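Local coordinates for spore germination protein GerM (PDB 6GZB), which is of unknown function but affects both sporulation and germination and carries two GerMN domains in tandem, at residues D265-L270 and V305-V310. Sequence-based numbering, arbitrary orientation.
Sequences DGRVTL and VKSVSV
V268 and S309 are joined through their backbones, as are L270 and S309 and V268 and S307. The bonds follow the ladder of two parallel strands. V268 N gives to S307 O at 2.9 Å and V268 O takes S309 N at 2.7 Å. L270 N then bonds to S309 O at 2.8 Å, nearly straight at 174°. At the start of the ladder, G266 O accepts twice. K306 N reaches G266 O at 2.7 Å, in the carbonyl plane and on a lone pair. S307 N bonds to G266 O at 3.1 Å, tilted 21° from that plane. G266 lies in the turn between strands 262-264 and 267-272.

Side chains alternate between two faces. V268, L270, V308 and V310 share the apolar one. L270 CD1 meets V308 CG1 at 3.7 Å, and both side chains pack on I295 and L299 of helix 289-299. V268 CG1 is anti to the backbone N (chi1 175°), which puts CG2 beside that N, where it meets V305 CG1 at 3.8 Å. I230 of helix 229-239 and I263 also cover V268.

R267, T269, S307 and S309 line the other face. The aliphatic stem of R267 passes S307 OG, with CG 3.1 Å away, before the chain leads off. P329 touches R267, S307 and S309 here.

The pair forms the two central strands of the four-stranded mixed sheet in the second GerMN domain, linked through helix 289-299 as a beta-alpha-beta crossover. Backbone bonds set the register, while V268, L270 and V308 give the sheet an apolar face against helices 229-239 and 289-299.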
loop_
_atom_site.group_PDB
_atom_site.type_symbol
_atom_site.label_atom_id
_atom_site.label_comp_id
_atom_site.label_asym_id
_atom_site.label_seq_id
_atom_site.Cartn_x
_atom_site.Cartn_y
_atom_site.Cartn_z
ATOM N N ASP A 265 16.219 3.008 -16.469
ATOM C CA ASP A 265 15.336 1.936 -16.909
ATOM C C ASP A 265 14.523 1.353 -15.755
ATOM O O ASP A 265 14.272 0.154 -15.716
ATOM C CB ASP A 265 16.148 0.826 -17.580
ATOM C CG ASP A 265 15.935 0.778 -19.077
ATOM O OD1 ASP A 265 14.881 0.258 -19.504
ATOM O OD2 ASP A 265 16.806 1.276 -19.822
ATOM N N GLY A 266 14.099 2.210 -14.829
ATOM C CA GLY A 266 13.228 1.790 -13.735
ATOM C C GLY A 266 13.987 1.214 -12.553
ATOM O O GLY A 266 13.385 0.725 -11.596
ATOM N N ARG A 267 15.313 1.235 -12.637
ATOM C CA ARG A 267 16.155 0.708 -11.574
ATOM C C ARG A 267 16.739 1.863 -10.804
ATOM O O ARG A 267 17.457 2.686 -11.356
ATOM C CB ARG A 267 17.270 -0.178 -12.136
ATOM C CG ARG A 267 16.736 -1.336 -12.972
ATOM C CD ARG A 267 17.780 -2.396 -13.278
ATOM N NE ARG A 267 17.533 -3.004 -14.583
ATOM C CZ ARG A 267 18.063 -4.152 -14.994
ATOM N NH1 ARG A 267 18.882 -4.837 -14.206
ATOM N NH2 ARG A 267 17.776 -4.614 -16.204
ATOM N N VAL A 268 16.414 1.933 -9.519
ATOM C CA VAL A 268 16.955 2.964 -8.654
ATOM C C VAL A 268 18.172 2.433 -7.927
ATOM O O VAL A 268 18.152 1.324 -7.387
ATOM C CB VAL A 268 15.907 3.422 -7.622
ATOM C CG1 VAL A 268 16.509 4.420 -6.644
ATOM C CG2 VAL A 268 14.697 4.011 -8.340
ATOM N N THR A 269 19.212 3.255 -7.863
ATOM C CA THR A 269 20.388 2.927 -7.080
ATOM C C THR A 269 20.532 3.867 -5.900
ATOM O O THR A 269 20.594 5.083 -6.069
ATOM C CB THR A 269 21.659 2.999 -7.942
ATOM O OG1 THR A 269 21.573 2.019 -8.981
ATOM C CG2 THR A 269 22.897 2.723 -7.103
ATOM N N LEU A 270 20.550 3.292 -4.700
ATOM C CA LEU A 270 20.709 4.063 -3.482
ATOM C C LEU A 270 22.089 3.833 -2.894
ATOM O O LEU A 270 22.601 2.713 -2.883
ATOM C CB LEU A 270 19.649 3.658 -2.447
ATOM C CG LEU A 270 18.187 3.727 -2.882
ATOM C CD1 LEU A 270 17.287 3.158 -1.794
ATOM C CD2 LEU A 270 17.796 5.162 -3.202
ATOM N N VAL A 305 9.345 3.107 -11.175
ATOM C CA VAL A 305 10.351 2.434 -10.393
ATOM C C VAL A 305 9.991 0.969 -10.344
ATOM O O VAL A 305 8.938 0.622 -9.894
ATOM C CB VAL A 305 10.459 2.996 -8.988
ATOM C CG1 VAL A 305 11.411 2.170 -8.160
ATOM C CG2 VAL A 305 10.884 4.433 -9.011
ATOM N N LYS A 306 10.882 0.118 -10.816
ATOM C CA LYS A 306 10.628 -1.321 -10.856
ATOM C C LYS A 306 11.540 -2.107 -9.921
ATOM O O LYS A 306 11.191 -3.206 -9.486
ATOM C CB LYS A 306 10.772 -1.842 -12.286
ATOM C CG LYS A 306 9.813 -1.192 -13.277
ATOM C CD LYS A 306 8.354 -1.391 -12.877
ATOM C CE LYS A 306 7.393 -1.084 -14.020
ATOM N NZ LYS A 306 6.073 -0.595 -13.527
ATOM N N SER A 307 12.694 -1.540 -9.586
ATOM C CA SER A 307 13.658 -2.250 -8.753
ATOM C C SER A 307 14.611 -1.288 -8.066
ATOM O O SER A 307 14.742 -0.133 -8.465
ATOM C CB SER A 307 14.453 -3.249 -9.601
ATOM O OG SER A 307 15.321 -2.578 -10.499
ATOM N N VAL A 308 15.270 -1.772 -7.021
ATOM C CA VAL A 308 16.141 -0.942 -6.199
ATOM C C VAL A 308 17.433 -1.690 -5.904
ATOM O O VAL A 308 17.404 -2.812 -5.401
ATOM C CB VAL A 308 15.482 -0.597 -4.850
ATOM C CG1 VAL A 308 16.347 0.380 -4.061
ATOM C CG2 VAL A 308 14.080 -0.063 -5.067
ATOM N N SER A 309 18.561 -1.065 -6.231
ATOM C CA SER A 309 19.873 -1.578 -5.855
ATOM C C SER A 309 20.405 -0.736 -4.725
ATOM O O SER A 309 20.234 0.490 -4.719
ATOM C CB SER A 309 20.846 -1.497 -7.039
ATOM O OG SER A 309 20.355 -2.226 -8.149
ATOM N N VAL A 310 21.052 -1.387 -3.767
ATOM C CA VAL A 310 21.511 -0.696 -2.573
ATOM C C VAL A 310 23.013 -0.824 -2.408
ATOM O O VAL A 310 23.583 -1.887 -2.627
ATOM C CB VAL A 310 20.794 -1.209 -1.310
ATOM C CG1 VAL A 310 19.297 -0.893 -1.384
ATOM C CG2 VAL A 310 21.028 -2.704 -1.138
#